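Local coordinates for ADP-ribosylation factor-binding protein GGA2 (Saccharomyces cerevisiae, PDB 3MNM) that may help regulate membrane traffic through the trans-Golgi network, binds ARF1 and ARF2, and is represented here by its GAE domain, at residues A[16-21]-A[103-108]; A[23-28]-A[116-121]. One frame throughout, in Å; residues are numbered along the deposited sequence. Where two conformers were deposited one is given.

Interaction 1 (A[16-21]-A[103-108])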
loop_
_atom_site.group_PDB
_atom_site.type_symbol
_atom_site.label_atom_id
_atom_site.label_comp_id
_atom_site.label_asym_id
_atom_site.label_seq_id
_atom_site.Cartn_x
_atom_site.Cartn_y
_atom_site.Cartn_z
ATOM N N SER A 16 -2.889 -11.798 1.823
ATOM C CA SER A 16 -3.545 -12.494 2.900
ATOM C C SER A 16 -4.689 -13.303 2.290
ATOM O O SER A 16 -4.825 -13.340 1.068
ATOM C CB SER A 16 -4.073 -11.491 3.931
ATOM O OG SER A 16 -5.240 -10.840 3.438
ATOM N N PRO A 17 -5.498 -13.959 3.130
ATOM C CA PRO A 17 -6.649 -14.690 2.584
ATOM C C PRO A 17 -7.620 -13.753 1.866
ATOM O O PRO A 17 -8.336 -14.190 0.965
ATOM C CB PRO A 17 -7.320 -15.271 3.829
ATOM C CG PRO A 17 -6.206 -15.358 4.859
ATOM C CD PRO A 17 -5.337 -14.167 4.580
ATOM N N ASN A 18 -7.641 -12.481 2.255
ATOM C CA ASN A 18 -8.642 -11.549 1.710
ATOM C C ASN A 18 -8.089 -10.451 0.813
ATOM O O ASN A 18 -8.835 -9.875 0.022
ATOM C CB ASN A 18 -9.394 -10.850 2.839
ATOM C CG ASN A 18 -9.994 -11.811 3.827
ATOM O OD1 ASN A 18 -10.672 -12.762 3.448
ATOM N ND2 ASN A 18 -9.767 -11.552 5.115
ATOM N N LEU A 19 -6.804 -10.122 0.954
ATOM C CA LEU A 19 -6.306 -8.856 0.432
ATOM C C LEU A 19 -4.890 -8.962 -0.103
ATOM O O LEU A 19 -3.990 -9.474 0.574
ATOM C CB LEU A 19 -6.348 -7.772 1.528
ATOM C CG LEU A 19 -5.904 -6.358 1.124
ATOM C CD1 LEU A 19 -6.910 -5.729 0.142
ATOM C CD2 LEU A 19 -5.714 -5.443 2.340
ATOM N N LYS A 20 -4.706 -8.458 -1.310
ATOM C CA LYS A 20 -3.386 -8.374 -1.919
ATOM C C LYS A 20 -2.954 -6.911 -1.990
ATOM O O LYS A 20 -3.699 -6.066 -2.471
ATOM C CB LYS A 20 -3.415 -9.005 -3.312
ATOM C CG LYS A 20 -2.126 -8.862 -4.110
ATOM C CD LYS A 20 -2.360 -9.344 -5.545
ATOM C CE LYS A 20 -1.274 -10.268 -6.050
ATOM N NZ LYS A 20 -1.610 -10.766 -7.432
ATOM N N ILE A 21 -1.757 -6.610 -1.484
ATOM C CA ILE A 21 -1.229 -5.250 -1.526
ATOM C C ILE A 21 0.026 -5.233 -2.371
ATOM O O ILE A 21 0.934 -6.036 -2.139
ATOM C CB ILE A 21 -0.866 -4.705 -0.118
ATOM C CG1 ILE A 21 -2.041 -4.857 0.863
ATOM C CG2 ILE A 21 -0.344 -3.244 -0.229
ATOM C CD1 ILE A 21 -1.709 -4.445 2.316
ATOM N N VAL A 103 -3.009 -2.169 7.669
ATOM C CA VAL A 103 -4.307 -2.024 7.027
ATOM C C VAL A 103 -5.395 -2.609 7.930
ATOM O O VAL A 103 -5.219 -3.660 8.550
ATOM C CB VAL A 103 -4.324 -2.654 5.601
ATOM C CG1 VAL A 103 -4.279 -4.180 5.667
ATOM C CG2 VAL A 103 -5.553 -2.172 4.804
ATOM N N ASN A 104 -6.507 -1.890 8.033
ATOM C CA ASN A 104 -7.676 -2.364 8.768
ATOM C C ASN A 104 -8.835 -2.298 7.797
ATOM O O ASN A 104 -8.936 -1.340 7.037
ATOM C CB ASN A 104 -7.983 -1.443 9.958
ATOM C CG ASN A 104 -6.987 -1.593 11.075
ATOM O OD1 ASN A 104 -5.912 -1.003 11.029
ATOM N ND2 ASN A 104 -7.325 -2.404 12.081
ATOM N N TYR A 105 -9.682 -3.317 7.798
ATOM C CA TYR A 105 -10.825 -3.330 6.895
ATOM C C TYR A 105 -11.875 -4.301 7.401
ATOM O O TYR A 105 -11.632 -5.077 8.332
ATOM C CB TYR A 105 -10.387 -3.698 5.467
ATOM C CG TYR A 105 -9.728 -5.056 5.348
ATOM C CD1 TYR A 105 -8.348 -5.191 5.503
ATOM C CD2 TYR A 105 -10.475 -6.198 5.071
ATOM C CE1 TYR A 105 -7.732 -6.429 5.399
ATOM C CE2 TYR A 105 -9.862 -7.445 4.957
ATOM C CZ TYR A 105 -8.492 -7.549 5.121
ATOM O OH TYR A 105 -7.882 -8.784 5.024
ATOM N N SER A 106 -13.056 -4.258 6.789
ATOM C CA SER A 106 -14.140 -5.177 7.121
ATOM C C SER A 106 -14.381 -6.141 5.962
ATOM O O SER A 106 -14.352 -5.728 4.799
ATOM C CB SER A 106 -15.431 -4.383 7.377
ATOM O OG SER A 106 -15.211 -3.266 8.219
ATOM N N VAL A 107 -14.641 -7.409 6.270
ATOM C CA VAL A 107 -15.011 -8.392 5.250
ATOM C C VAL A 107 -15.817 -9.508 5.925
ATOM O O VAL A 107 -15.516 -9.902 7.050
ATOM C CB VAL A 107 -13.774 -8.962 4.500
ATOM C CG1 VAL A 107 -12.889 -9.769 5.446
ATOM C CG2 VAL A 107 -14.204 -9.818 3.312
ATOM N N ASN A 108 -16.865 -9.987 5.258
ATOM C CA ASN A 108 -17.735 -11.011 5.860
ATOM C C ASN A 108 -18.313 -10.624 7.234
ATOM O O ASN A 108 -18.471 -11.473 8.112
ATOM C CB ASN A 108 -16.982 -12.341 5.990
ATOM C CG ASN A 108 -16.440 -12.846 4.666
ATOM O OD1 ASN A 108 -17.172 -12.956 3.683
ATOM N ND2 ASN A 108 -15.152 -13.178 4.640
#

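Interaction 2 (A[23-28]-A[116-121])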
loop_
_atom_site.group_PDB
_atom_site.type_symbol
_atom_site.label_atom_id
_atom_site.label_comp_id
_atom_site.label_asym_id
_atom_site.label_seq_id
_atom_site.Cartn_x
_atom_site.Cartn_y
_atom_site.Cartn_z
ATOM N N PHE A 23 2.989 -2.446 -4.426
ATOM C CA PHE A 23 3.496 -1.106 -4.683
ATOM C C PHE A 23 4.057 -1.032 -6.098
ATOM O O PHE A 23 4.701 -1.971 -6.569
ATOM C CB PHE A 23 4.651 -0.733 -3.749
ATOM C CG PHE A 23 4.265 -0.553 -2.302
ATOM C CD1 PHE A 23 5.239 -0.584 -1.318
ATOM C CD2 PHE A 23 2.953 -0.345 -1.926
ATOM C CE1 PHE A 23 4.908 -0.416 0.027
ATOM C CE2 PHE A 23 2.615 -0.182 -0.589
ATOM C CZ PHE A 23 3.594 -0.215 0.387
ATOM N N GLU A 24 3.809 0.084 -6.764
ATOM C CA GLU A 24 4.593 0.464 -7.936
ATOM C C GLU A 24 5.572 1.533 -7.483
ATOM O O GLU A 24 5.165 2.614 -7.054
ATOM C CB GLU A 24 3.697 0.952 -9.087
ATOM C CG GLU A 24 3.074 -0.177 -9.910
ATOM C CD GLU A 24 2.171 0.312 -11.049
ATOM O OE1 GLU A 24 2.110 1.536 -11.303
ATOM O OE2 GLU A 24 1.505 -0.539 -11.681
ATOM N N ILE A 25 6.869 1.216 -7.554
ATOM C CA ILE A 25 7.906 2.104 -7.054
ATOM C C ILE A 25 8.804 2.547 -8.196
ATOM O O ILE A 25 9.280 1.715 -8.965
ATOM C CB ILE A 25 8.765 1.407 -5.976
ATOM C CG1 ILE A 25 7.874 0.905 -4.835
ATOM C CG2 ILE A 25 9.874 2.344 -5.447
ATOM C CD1 ILE A 25 8.592 -0.008 -3.867
ATOM N N SER A 26 9.024 3.852 -8.304
ATOM C CA SER A 26 9.930 4.386 -9.323
ATOM C C SER A 26 10.702 5.592 -8.802
ATOM O O SER A 26 10.215 6.331 -7.952
ATOM C CB SER A 26 9.159 4.759 -10.590
ATOM O OG SER A 26 8.179 5.756 -10.335
ATOM N N ARG A 27 11.916 5.794 -9.300
ATOM C CA ARG A 27 12.667 6.973 -8.905
ATOM C C ARG A 27 12.447 8.080 -9.918
ATOM O O ARG A 27 12.454 7.841 -11.124
ATOM C CB ARG A 27 14.160 6.671 -8.744
ATOM C CG ARG A 27 14.986 7.903 -8.408
ATOM C CD ARG A 27 16.389 7.533 -7.963
ATOM N NE ARG A 27 16.385 6.831 -6.684
ATOM C CZ ARG A 27 16.282 7.437 -5.506
ATOM N NH1 ARG A 27 16.287 6.727 -4.387
ATOM N NH2 ARG A 27 16.166 8.759 -5.447
ATOM N N GLU A 28 12.252 9.295 -9.424
ATOM C CA GLU A 28 12.015 10.436 -10.299
ATOM C C GLU A 28 13.119 11.474 -10.216
ATOM O O GLU A 28 13.366 12.212 -11.167
ATOM C CB GLU A 28 10.686 11.088 -9.958
ATOM C CG GLU A 28 9.510 10.223 -10.293
ATOM C CD GLU A 28 8.208 10.965 -10.166
ATOM O OE1 GLU A 28 8.222 12.100 -9.638
ATOM O OE2 GLU A 28 7.179 10.409 -10.601
ATOM N N ALA A 116 2.905 -5.098 8.667
ATOM C CA ALA A 116 4.293 -5.569 8.493
ATOM C C ALA A 116 5.275 -4.424 8.334
ATOM O O ALA A 116 4.895 -3.257 8.237
ATOM C CB ALA A 116 4.420 -6.468 7.284
ATOM N N VAL A 117 6.554 -4.803 8.283
ATOM C CA VAL A 117 7.653 -3.945 7.849
ATOM C C VAL A 117 8.121 -4.351 6.439
ATOM O O VAL A 117 8.422 -5.525 6.189
ATOM C CB VAL A 117 8.829 -4.085 8.814
ATOM C CG1 VAL A 117 8.559 -3.295 10.093
ATOM C CG2 VAL A 117 9.061 -5.571 9.129
ATOM N N PHE A 118 8.181 -3.388 5.520
ATOM C CA PHE A 118 8.490 -3.678 4.113
ATOM C C PHE A 118 9.717 -2.922 3.587
ATOM O O PHE A 118 9.800 -1.695 3.683
ATOM C CB PHE A 118 7.270 -3.397 3.216
ATOM C CG PHE A 118 7.548 -3.540 1.739
ATOM C CD1 PHE A 118 7.477 -4.782 1.122
ATOM C CD2 PHE A 118 7.880 -2.434 0.968
ATOM C CE1 PHE A 118 7.733 -4.915 -0.236
ATOM C CE2 PHE A 118 8.143 -2.559 -0.389
ATOM C CZ PHE A 118 8.066 -3.799 -0.994
ATOM N N THR A 119 10.663 -3.667 3.020
ATOM C CA THR A 119 11.878 -3.075 2.465
ATOM C C THR A 119 11.734 -2.809 0.970
ATOM O O THR A 119 11.522 -3.726 0.181
ATOM C CB THR A 119 13.111 -3.960 2.741
ATOM O OG1 THR A 119 13.365 -3.995 4.152
ATOM C CG2 THR A 119 14.340 -3.393 2.028
ATOM N N LEU A 120 11.841 -1.541 0.588
ATOM C CA LEU A 120 11.684 -1.155 -0.805
ATOM C C LEU A 120 12.828 -1.682 -1.660
ATOM O O LEU A 120 13.972 -1.749 -1.203
ATOM C CB LEU A 120 11.598 0.369 -0.949
ATOM C CG LEU A 120 10.215 1.017 -0.823
ATOM C CD1 LEU A 120 9.585 0.698 0.518
ATOM C CD2 LEU A 120 10.302 2.526 -1.038
ATOM N N PRO A 121 12.519 -2.069 -2.906
ATOM C CA PRO A 121 13.584 -2.385 -3.859
ATOM C C PRO A 121 14.378 -1.123 -4.141
ATOM O O PRO A 121 13.842 -0.017 -4.044
ATOM C CB PRO A 121 12.819 -2.814 -5.116
ATOM C CG PRO A 121 11.466 -2.205 -4.976
ATOM C CD PRO A 121 11.180 -2.208 -3.501
#

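Interaction 1 (A[16-21]-A[103-108])
Leu19 and Tyr105 meet between the two facing sheets of the Ig-like beta sandwich that forms the GAE domain. Strand 19-21 belongs to one sheet and strand 103-107 to the other. Their axes approach to 10.8 Å and run roughly antiparallel, at 150°. The Leu19 and Tyr105 side chains run alongside each other, pointing opposite ways. Leu19 CD2 lies 3.8 Å from Tyr105 CE1, oblique to the ring. Leu19 CD2 also meets Val103 CG1 tip to tip at 3.8 Å, and Ile21 CD1 approaches this Val103 methyl more loosely. Ile47 packs on both Leu19 and Tyr105.

The chain enters its strand through an ST turn and an ST motif. Ser16 OG accepts from Asn18 N at 3.1 Å and from Leu19 N at 3.0 Å. The turn lies beyond the hydroxyl end of Tyr105. With chi1 at 60°, Tyr105 CG sits between the backbone N and the carbonyl carbon, and the ring reaches across to the turn. Its OH is hydrogen-bonded to Glu114 OE2, which also bonds Ser16 OG, so one carboxylate oxygen joins the turn to the tyrosine. Asn18 ND2 adds only a weak hydrogen bond to Tyr105 OH, 3.4 Å long. The amide plane stands at 87° to the ring. Asn18 ND2 also lies against Val107 CG1 at 3.6 Å.

Interaction 2 (A[23-28]-A[116-121])
Arg27 NH2 is gripped by the carbonyl oxygens of Ser29 and Ala89, and Arg27 NE forms a salt bridge with the C-terminal carboxylate of Val123; this arginine lies further along the strand, apart from the contact that Phe23 and Ile25 make with Phe118, Leu120 and Pro121. The contact itself is apolar. Phe23 and Phe118 form an offset edge-to-face pair, with planes at 87° and ring centroids 5.2 Å apart. The edge of Phe23 is the one turned toward the face of Phe118. Phe23 CD1 comes within 3.6 Å of Phe118 CE2, and Phe23 CE1 within 3.7 Å of Phe118 CD2. Val13 touches both rings, and Trp101 touches Phe118.

Ile25 reaches out through its longer branch. CG1 is anti to the carbonyl carbon (chi1 -57°), and the chain then runs on extended to CD1. The Ile25 CD1 methyl presses against Pro121 CD at 3.4 Å, closer than carbon atoms normally pack. Ile25 CD1 also lies 3.6 Å from Leu120 CG. Near the ring plane of Phe118, at its edge, Ile25 CD1 is 4.3 Å from Phe118 CE2. An alanine in place of Phe23 is likely to open a gap over the face of Phe118 and let that ring turn more easily. Here side chains of strand 19-27 pack on the loop that follows strand 110-117, at one end of the Ig-like beta sandwich.

In the fold
Both interactions use strand 19-27, interaction 1 at its start and interaction 2 further along. Their partners, 103-108 and 116-121, lie on or just beyond strands 100-107 and 110-117, which are antiparallel neighbours in the other sheet. Interaction 1 joins the two sheets directly; interaction 2 joins the first sheet to the loop leaving the second. Their centres are about 20 Å apart and lie on opposite sides of the chain's centre, about 12 Å and 9 Å from it. The segments alternate along the chain. Glu114, a partner of Tyr105 in interaction 1, belongs to the strand that leads into 116-121. A glycerol, probably from the crystallisation liquor, lies about 5 Å from the Tyr105 side chain.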